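Type C neurotoxin (Clostridium botulinum, PDB 3PME) probably binds gangliosides and membrane lipids on nerve cells through this receptor-binding domain of a C/D mosaic botulinum neurotoxin. Local coordinates at residues I273-A278 with D291-H296; F233-Y238 with N282-I287. All coordinates share one frame; numbering follows the deposited sequence.

Contact 1 (I273-A278 with D291-H296); sequences ITIKSA and DDIMFH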
ATOM      1  N   ILE A 273       0.762 -17.800  -6.174  1.00 17.76           N
ATOM      2  CA  ILE A 273      -0.616 -18.189  -6.430  1.00 18.41           C
ATOM      3  C   ILE A 273      -1.336 -17.152  -7.297  1.00 18.47           C
ATOM      4  O   ILE A 273      -0.839 -16.041  -7.510  1.00 18.95           O
ATOM      5  CB  ILE A 273      -1.380 -18.449  -5.107  1.00 18.32           C
ATOM      6  CG1 ILE A 273      -1.336 -17.231  -4.165  1.00 19.39           C
ATOM      7  CG2 ILE A 273      -0.795 -19.676  -4.409  1.00 18.80           C
ATOM      8  CD1 ILE A 273      -2.269 -16.097  -4.583  1.00 18.55           C
ATOM      9  N   THR A 274      -2.492 -17.526  -7.835  1.00 16.38           N
ATOM     10  CA  THR A 274      -3.414 -16.551  -8.396  1.00 17.51           C
ATOM     11  C   THR A 274      -4.755 -16.716  -7.693  1.00 18.93           C
ATOM     12  O   THR A 274      -5.045 -17.766  -7.129  1.00 19.63           O
ATOM     13  CB  THR A 274      -3.596 -16.689  -9.893  1.00 19.26           C
ATOM     14  OG1 THR A 274      -4.099 -17.998 -10.177  1.00 18.99           O
ATOM     15  CG2 THR A 274      -2.267 -16.493 -10.613  1.00 18.40           C
ATOM     16  N   ILE A 275      -5.548 -15.651  -7.681  1.00 18.10           N
ATOM     17  CA  ILE A 275      -6.837 -15.681  -7.007  1.00 16.32           C
ATOM     18  C   ILE A 275      -7.933 -15.654  -8.056  1.00 18.98           C
ATOM     19  O   ILE A 275      -7.880 -14.859  -9.007  1.00 20.25           O
ATOM     20  CB  ILE A 275      -6.994 -14.489  -6.027  1.00 18.21           C
ATOM     21  CG1 ILE A 275      -5.808 -14.442  -5.062  1.00 19.45           C
ATOM     22  CG2 ILE A 275      -8.310 -14.599  -5.258  1.00 18.15           C
ATOM     23  CD1 ILE A 275      -5.773 -13.181  -4.196  1.00 18.76           C
ATOM     24  N   LYS A 276      -8.904 -16.546  -7.901  1.00 18.49           N
ATOM     25  CA  LYS A 276     -10.004 -16.658  -8.845  1.00 18.37           C
ATOM     26  C   LYS A 276     -11.321 -16.301  -8.171  1.00 17.71           C
ATOM     27  O   LYS A 276     -11.505 -16.533  -6.982  1.00 20.00           O
ATOM     28  CB  LYS A 276     -10.085 -18.085  -9.402  1.00 20.79           C
ATOM     29  CG  LYS A 276      -8.809 -18.581 -10.067  1.00 24.33           C
ATOM     30  CD  LYS A 276      -8.595 -17.866 -11.371  1.00 28.81           C
ATOM     31  CE  LYS A 276      -7.444 -18.449 -12.159  1.00 33.00           C
ATOM     32  NZ  LYS A 276      -7.292 -17.712 -13.440  1.00 30.86           N
ATOM     33  N   SER A 277     -12.237 -15.713  -8.933  1.00 19.71           N
ATOM     34  CA  SER A 277     -13.531 -15.327  -8.385  1.00 19.63           C
ATOM     35  C   SER A 277     -14.502 -16.499  -8.382  1.00 23.29           C
ATOM     36  O   SER A 277     -14.679 -17.159  -9.405  1.00 24.41           O
ATOM     37  CB  SER A 277     -14.128 -14.184  -9.200  1.00 22.12           C
ATOM     38  OG  SER A 277     -15.406 -13.846  -8.692  1.00 24.88           O
ATOM     39  N   ALA A 278     -15.127 -16.751  -7.236  1.00 20.88           N
ATOM     40  CA  ALA A 278     -16.142 -17.799  -7.142  1.00 23.52           C
ATOM     41  C   ALA A 278     -17.496 -17.284  -7.613  1.00 28.82           C
ATOM     42  O   ALA A 278     -18.475 -18.035  -7.654  1.00 32.12           O
ATOM     43  CB  ALA A 278     -16.241 -18.315  -5.723  1.00 23.55           C
ATOM     44  N   ASP A 291     -15.454 -10.723  -0.852  1.00 20.45           N
ATOM     45  CA  ASP A 291     -15.559 -11.537  -2.070  1.00 20.91           C
ATOM     46  C   ASP A 291     -15.268 -13.009  -1.774  1.00 20.01           C
ATOM     47  O   ASP A 291     -14.399 -13.322  -0.949  1.00 20.43           O
ATOM     48  CB  ASP A 291     -14.593 -11.039  -3.155  1.00 19.24           C
ATOM     49  CG  ASP A 291     -15.166  -9.908  -3.999  1.00 19.62           C
ATOM     50  OD1 ASP A 291     -16.369  -9.597  -3.848  1.00 25.25           O
ATOM     51  OD2 ASP A 291     -14.413  -9.351  -4.831  1.00 22.50           O
ATOM     52  N   ASP A 292     -15.993 -13.900  -2.458  1.00 20.44           N
ATOM     53  CA  ASP A 292     -15.742 -15.342  -2.406  1.00 20.27           C
ATOM     54  C   ASP A 292     -14.725 -15.681  -3.490  1.00 18.77           C
ATOM     55  O   ASP A 292     -14.920 -15.357  -4.665  1.00 19.83           O
ATOM     56  CB  ASP A 292     -17.024 -16.140  -2.676  1.00 23.08           C
ATOM     57  CG  ASP A 292     -17.850 -16.393  -1.416  1.00 32.74           C
ATOM     58  OD1 ASP A 292     -17.531 -15.835  -0.344  1.00 32.17           O
ATOM     59  OD2 ASP A 292     -18.822 -17.173  -1.494  1.00 37.91           O
ATOM     60  N   ILE A 293     -13.657 -16.365  -3.096  1.00 18.76           N
ATOM     61  CA  ILE A 293     -12.505 -16.554  -3.964  1.00 18.29           C
ATOM     62  C   ILE A 293     -11.977 -17.984  -3.880  1.00 17.90           C
ATOM     63  O   ILE A 293     -12.318 -18.731  -2.958  1.00 18.53           O
ATOM     64  CB  ILE A 293     -11.369 -15.590  -3.577  1.00 17.54           C
ATOM     65  CG1 ILE A 293     -10.852 -15.921  -2.178  1.00 20.13           C
ATOM     66  CG2 ILE A 293     -11.871 -14.169  -3.618  1.00 19.00           C
ATOM     67  CD1 ILE A 293      -9.615 -15.112  -1.768  1.00 20.82           C
ATOM     68  N   MET A 294     -11.172 -18.358  -4.870  1.00 18.30           N
ATOM     69  CA  MET A 294     -10.426 -19.604  -4.834  1.00 16.79           C
ATOM     70  C   MET A 294      -8.965 -19.267  -5.103  1.00 18.93           C
ATOM     71  O   MET A 294      -8.670 -18.252  -5.720  1.00 18.66           O
ATOM     72  CB  MET A 294     -10.961 -20.570  -5.892  1.00 18.77           C
ATOM     73  CG  MET A 294     -12.399 -20.961  -5.616  1.00 19.13           C
ATOM     74  SD  MET A 294     -13.202 -21.752  -7.009  1.00 26.97           S
ATOM     75  CE  MET A 294     -13.279 -20.402  -8.193  1.00 28.70           C
ATOM     76  N   PHE A 295      -8.053 -20.110  -4.631  1.00 16.69           N
ATOM     77  CA  PHE A 295      -6.628 -19.911  -4.881  1.00 17.52           C
ATOM     78  C   PHE A 295      -6.130 -20.979  -5.829  1.00 17.40           C
ATOM     79  O   PHE A 295      -6.367 -22.165  -5.587  1.00 18.14           O
ATOM     80  CB  PHE A 295      -5.832 -20.020  -3.570  1.00 17.88           C
ATOM     81  CG  PHE A 295      -6.203 -18.994  -2.542  1.00 19.21           C
ATOM     82  CD1 PHE A 295      -5.655 -17.721  -2.583  1.00 18.10           C
ATOM     83  CD2 PHE A 295      -7.095 -19.306  -1.527  1.00 19.06           C
ATOM     84  CE1 PHE A 295      -6.002 -16.770  -1.637  1.00 18.88           C
ATOM     85  CE2 PHE A 295      -7.446 -18.359  -0.565  1.00 18.72           C
ATOM     86  CZ  PHE A 295      -6.888 -17.090  -0.615  1.00 18.20           C
ATOM     87  N   HIS A 296      -5.466 -20.576  -6.908  1.00 18.29           N
ATOM     88  CA  HIS A 296      -4.831 -21.542  -7.802  1.00 16.81           C
ATOM     89  C   HIS A 296      -3.321 -21.465  -7.673  1.00 17.58           C
ATOM     90  O   HIS A 296      -2.766 -20.425  -7.317  1.00 17.53           O
ATOM     91  CB  HIS A 296      -5.244 -21.315  -9.257  1.00 18.83           C
ATOM     92  CG  HIS A 296      -6.627 -21.798  -9.567  1.00 18.74           C
ATOM     93  ND1 HIS A 296      -7.046 -22.073 -10.852  1.00 21.41           N
ATOM     94  CD2 HIS A 296      -7.670 -22.091  -8.758  1.00 19.79           C
ATOM     95  CE1 HIS A 296      -8.301 -22.481 -10.823  1.00 22.57           C
ATOM     96  NE2 HIS A 296      -8.705 -22.509  -9.567  1.00 20.84           N
TER
HETATM   97  O   HOH W   1     -15.681 -13.121  -6.154  1.00 22.95           O

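Contact 2 (F233-Y238 with N282-I287); sequences FDTEYY and NPYSRI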
ATOM      1  N   PHE A 233      -7.903 -10.139  -9.239  1.00 19.45           N
ATOM      2  CA  PHE A 233      -8.001 -11.511  -9.701  1.00 19.21           C
ATOM      3  C   PHE A 233      -6.949 -11.799 -10.779  1.00 21.88           C
ATOM      4  O   PHE A 233      -6.522 -10.892 -11.487  1.00 21.21           O
ATOM      5  CB  PHE A 233      -9.410 -11.776 -10.213  1.00 20.11           C
ATOM      6  CG  PHE A 233     -10.442 -11.758  -9.133  1.00 19.25           C
ATOM      7  CD1 PHE A 233     -10.489 -12.767  -8.182  1.00 18.95           C
ATOM      8  CD2 PHE A 233     -11.352 -10.723  -9.050  1.00 22.17           C
ATOM      9  CE1 PHE A 233     -11.439 -12.747  -7.175  1.00 18.76           C
ATOM     10  CE2 PHE A 233     -12.304 -10.685  -8.042  1.00 22.57           C
ATOM     11  CZ  PHE A 233     -12.350 -11.692  -7.100  1.00 20.04           C
ATOM     12  N   ASP A 234      -6.522 -13.059 -10.875  1.00 18.88           N
ATOM     13  CA  ASP A 234      -5.537 -13.501 -11.892  1.00 22.81           C
ATOM     14  C   ASP A 234      -4.066 -13.112 -11.714  1.00 24.05           C
ATOM     15  O   ASP A 234      -3.168 -13.826 -12.163  1.00 28.06           O
ATOM     16  CB  ASP A 234      -5.985 -13.104 -13.292  1.00 29.23           C
ATOM     17  CG  ASP A 234      -7.263 -13.763 -13.679  1.00 29.39           C
ATOM     18  OD1 ASP A 234      -7.198 -14.874 -14.260  1.00 35.89           O
ATOM     19  OD2 ASP A 234      -8.334 -13.190 -13.391  1.00 29.03           O
ATOM     20  N   THR A 235      -3.802 -11.984 -11.085  1.00 19.37           N
ATOM     21  CA  THR A 235      -2.434 -11.540 -10.890  1.00 21.11           C
ATOM     22  C   THR A 235      -1.693 -12.550 -10.022  1.00 18.10           C
ATOM     23  O   THR A 235      -2.244 -13.093  -9.063  1.00 17.89           O
ATOM     24  CB  THR A 235      -2.413 -10.138 -10.226  1.00 20.11           C
ATOM     25  OG1 THR A 235      -2.949  -9.185 -11.151  1.00 24.91           O
ATOM     26  CG2 THR A 235      -0.998  -9.699  -9.820  1.00 24.58           C
ATOM     27  N   GLU A 236      -0.433 -12.796 -10.349  1.00 19.65           N
ATOM     28  CA  GLU A 236       0.372 -13.677  -9.522  1.00 18.02           C
ATOM     29  C   GLU A 236       0.806 -12.952  -8.260  1.00 18.18           C
ATOM     30  O   GLU A 236       1.274 -11.810  -8.310  1.00 21.28           O
ATOM     31  CB  GLU A 236       1.580 -14.211 -10.292  1.00 21.61           C
ATOM     32  CG  GLU A 236       1.151 -15.206 -11.360  1.00 19.56           C
ATOM     33  CD  GLU A 236       2.312 -15.881 -12.070  1.00 25.12           C
ATOM     34  OE1 GLU A 236       3.473 -15.637 -11.692  1.00 28.41           O
ATOM     35  OE2 GLU A 236       2.041 -16.668 -13.005  1.00 23.74           O
ATOM     36  N   TYR A 237       0.646 -13.627  -7.130  1.00 17.11           N
ATOM     37  CA  TYR A 237       1.109 -13.090  -5.848  1.00 17.62           C
ATOM     38  C   TYR A 237       1.905 -14.113  -5.088  1.00 19.73           C
ATOM     39  O   TYR A 237       1.527 -15.288  -5.055  1.00 19.07           O
ATOM     40  CB  TYR A 237      -0.066 -12.692  -4.954  1.00 17.96           C
ATOM     41  CG  TYR A 237      -0.871 -11.556  -5.512  1.00 17.64           C
ATOM     42  CD1 TYR A 237      -0.365 -10.258  -5.509  1.00 17.66           C
ATOM     43  CD2 TYR A 237      -2.136 -11.771  -6.032  1.00 17.30           C
ATOM     44  CE1 TYR A 237      -1.115  -9.195  -6.034  1.00 16.44           C
ATOM     45  CE2 TYR A 237      -2.877 -10.731  -6.550  1.00 19.00           C
ATOM     46  CZ  TYR A 237      -2.368  -9.448  -6.550  1.00 19.11           C
ATOM     47  OH  TYR A 237      -3.124  -8.429  -7.072  1.00 18.03           O
ATOM     48  N   TYR A 238       2.988 -13.679  -4.456  1.00 17.90           N
ATOM     49  CA  TYR A 238       3.614 -14.503  -3.436  1.00 17.34           C
ATOM     50  C   TYR A 238       2.823 -14.271  -2.171  1.00 18.13           C
ATOM     51  O   TYR A 238       2.897 -13.191  -1.551  1.00 18.51           O
ATOM     52  CB  TYR A 238       5.089 -14.147  -3.269  1.00 18.43           C
ATOM     53  CG  TYR A 238       5.863 -14.305  -4.563  1.00 17.62           C
ATOM     54  CD1 TYR A 238       6.341 -15.557  -4.962  1.00 21.32           C
ATOM     55  CD2 TYR A 238       6.084 -13.215  -5.400  1.00 19.58           C
ATOM     56  CE1 TYR A 238       7.037 -15.704  -6.155  1.00 21.42           C
ATOM     57  CE2 TYR A 238       6.784 -13.357  -6.590  1.00 23.27           C
ATOM     58  CZ  TYR A 238       7.248 -14.604  -6.960  1.00 22.43           C
ATOM     59  OH  TYR A 238       7.939 -14.733  -8.145  1.00 28.25           O
ATOM     60  N   ASN A 282     -14.750 -10.517 -13.634  1.00 38.64           N
ATOM     61  CA  ASN A 282     -13.835 -10.479 -14.782  1.00 35.82           C
ATOM     62  C   ASN A 282     -12.365 -10.679 -14.436  1.00 34.88           C
ATOM     63  O   ASN A 282     -11.922 -10.310 -13.347  1.00 32.87           O
ATOM     64  CB  ASN A 282     -13.971  -9.157 -15.535  1.00 40.87           C
ATOM     65  CG  ASN A 282     -15.374  -8.907 -16.023  1.00 48.94           C
ATOM     66  OD1 ASN A 282     -15.929  -7.827 -15.820  1.00 52.05           O
ATOM     67  ND2 ASN A 282     -15.965  -9.911 -16.669  1.00 48.92           N
ATOM     68  N   PRO A 283     -11.597 -11.249 -15.376  1.00 36.59           N
ATOM     69  CA  PRO A 283     -10.152 -11.375 -15.181  1.00 31.81           C
ATOM     70  C   PRO A 283      -9.527 -10.034 -14.815  1.00 28.34           C
ATOM     71  O   PRO A 283      -9.838  -9.008 -15.421  1.00 29.08           O
ATOM     72  CB  PRO A 283      -9.660 -11.827 -16.552  1.00 35.32           C
ATOM     73  CG  PRO A 283     -10.802 -12.660 -17.072  1.00 38.60           C
ATOM     74  CD  PRO A 283     -12.051 -11.944 -16.596  1.00 36.03           C
ATOM     75  N   TYR A 284      -8.657 -10.062 -13.813  1.00 26.48           N
ATOM     76  CA  TYR A 284      -7.925  -8.882 -13.370  1.00 24.88           C
ATOM     77  C   TYR A 284      -8.780  -7.769 -12.753  1.00 24.66           C
ATOM     78  O   TYR A 284      -8.290  -6.668 -12.549  1.00 25.36           O
ATOM     79  CB  TYR A 284      -7.018  -8.345 -14.479  1.00 27.42           C
ATOM     80  CG  TYR A 284      -6.035  -9.381 -14.995  1.00 28.68           C
ATOM     81  CD1 TYR A 284      -6.355 -10.178 -16.077  1.00 26.04           C
ATOM     82  CD2 TYR A 284      -4.790  -9.555 -14.395  1.00 26.50           C
ATOM     83  CE1 TYR A 284      -5.470 -11.130 -16.558  1.00 25.29           C
ATOM     84  CE2 TYR A 284      -3.895 -10.500 -14.872  1.00 29.31           C
ATOM     85  CZ  TYR A 284      -4.245 -11.283 -15.954  1.00 27.70           C
ATOM     86  OH  TYR A 284      -3.369 -12.226 -16.448  1.00 30.82           O
ATOM     87  N   SER A 285     -10.039  -8.058 -12.434  1.00 24.41           N
ATOM     88  CA  SER A 285     -10.844  -7.075 -11.698  1.00 23.72           C
ATOM     89  C   SER A 285     -10.408  -6.979 -10.230  1.00 23.26           C
ATOM     90  O   SER A 285      -9.741  -7.877  -9.707  1.00 22.42           O
ATOM     91  CB  SER A 285     -12.344  -7.369 -11.803  1.00 31.73           C
ATOM     92  OG  SER A 285     -12.702  -8.557 -11.131  1.00 32.57           O
ATOM     93  N   ARG A 286     -10.761  -5.878  -9.579  1.00 21.36           N
ATOM     94  CA  ARG A 286     -10.377  -5.686  -8.180  1.00 20.13           C
ATOM     95  C   ARG A 286     -11.070  -6.668  -7.262  1.00 22.29           C
ATOM     96  O   ARG A 286     -12.251  -6.987  -7.444  1.00 23.97           O
ATOM     97  CB  ARG A 286     -10.670  -4.255  -7.726  1.00 21.72           C
ATOM     98  CG  ARG A 286      -9.819  -3.209  -8.408  1.00 23.53           C
ATOM     99  CD  ARG A 286     -10.259  -1.814  -8.005  1.00 27.52           C
ATOM    100  NE  ARG A 286      -9.287  -0.811  -8.427  1.00 30.25           N
ATOM    101  CZ  ARG A 286      -9.339   0.473  -8.075  1.00 28.32           C
ATOM    102  NH1 ARG A 286     -10.331   0.910  -7.316  1.00 33.61           N
ATOM    103  NH2 ARG A 286      -8.408   1.317  -8.499  1.00 30.70           N
ATOM    104  N   ILE A 287     -10.325  -7.152  -6.273  1.00 19.85           N
ATOM    105  CA  ILE A 287     -10.872  -8.030  -5.253  1.00 19.88           C
ATOM    106  C   ILE A 287     -11.391  -7.192  -4.095  1.00 19.12           C
ATOM    107  O   ILE A 287     -10.661  -6.382  -3.522  1.00 20.14           O
ATOM    108  CB  ILE A 287      -9.826  -9.035  -4.770  1.00 18.50           C
ATOM    109  CG1 ILE A 287      -9.372  -9.900  -5.955  1.00 18.66           C
ATOM    110  CG2 ILE A 287     -10.409  -9.910  -3.670  1.00 19.71           C
ATOM    111  CD1 ILE A 287      -8.258 -10.888  -5.622  1.00 19.40           C
TER

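Contact 1 (I273-A278 with D291-H296)
K276 lays its aliphatic chain across the ring of H296 at about a right angle, with CG standing 3.8 Å from the ring centroid and nearly on the normal. The bend at chi2 (-71°) turns the chain outward past the ND1 side of the ring, with CE 3.9 Å from H296 ND1. NZ forms a salt bridge with D234, while H296 ND1 is hydrogen-bonded to E303. On the same face M294 curls back at chi3 (-67°), bringing its CE methyl 3.7 Å from S277 O, beside A278. K276, H296 and M294 lie on one face of the antiparallel pair 273-277 and 292-299 in the beta-trefoil half of the receptor-binding domain. Backbone bonds link T274 with H296 and K276 with M294 in both directions, and A278 N adds a bond to D292 O. On the opposite face lie the buried I275, I293 and F295. The CG2 branch of I275 fits against I293, 3.6 Å from its CB, while CG1 sits 4.1 Å from CD1 of F295, which lies alongside. The I273 methyl CD1 reaches the edge of the F295 ring. A water joins S277 OG to D292 O; the hydroxyl is also hydrogen-bonded to A279 N and K281 N.

Contact 2 (F233-Y238 with N282-I287)
F233 and I287 make the tight side of this contact: I287 CG1 sits 3.5 Å from the centroid of the phenyl ring, only 4° off its normal, a CH-pi contact with all six ring carbons within reach of one methylene. At the ring's edge, near its plane, S285 OG lies 3.3 Å from F233 CD2. That hydroxyl is held in place by donating to N282 O on a lone pair in the carbonyl plane; chi1 of 68° sets OG between the backbone N and carbonyl carbon, from where it reaches N282 O. I275 and S277 of the neighbouring strand also touch the phenylalanine, which is buried. The chain at 282-285 is a type II beta turn, closed by S285 N to N282 O, in a loop of the C-terminal, trefoil-type domain. F233 N bonds to S285 O at 3.0 Å and nearly along the C=O axis. The side toward solvent is more exposed rather than less close. Y284 starts out away from 233-238, but its ring turns back to lie against D234 CB, 3.6 Å from the centroid and over its centre, with T235 OG1 at the edge. Y284 N gives a longer bond of 3.2 Å to D234 OD2, approaching from above the carboxylate plane. D234 OD1 forms a salt bridge with K276. P283, also exposed, brings its CA to 3.1 Å from D234 OD2.

How the contacts relate
From the N terminus the chain meets 233-238 first, then strand 273-277, the turn at 282-287 and strand 292-299. Contact 1 closes the short loop between its two strands, 273-278 and 291-296, and 282-287 lies within that loop. Contact 2 closes a longer excursion of the chain, which includes strand 273-277, so the two contacts cross rather than nest. Their centres are about 8 Å apart, and they touch directly: I273 N lies 2.9 Å from Y237 O, and I275 O lies 2.9 Å from D234 N, both probable hydrogen bonds. Segment 233-238 thus flanks strand 273-277, joining the approach to strand 238-241 to the trefoil sheet that begins with strands 273-277 and 292-299, and to the loop between them.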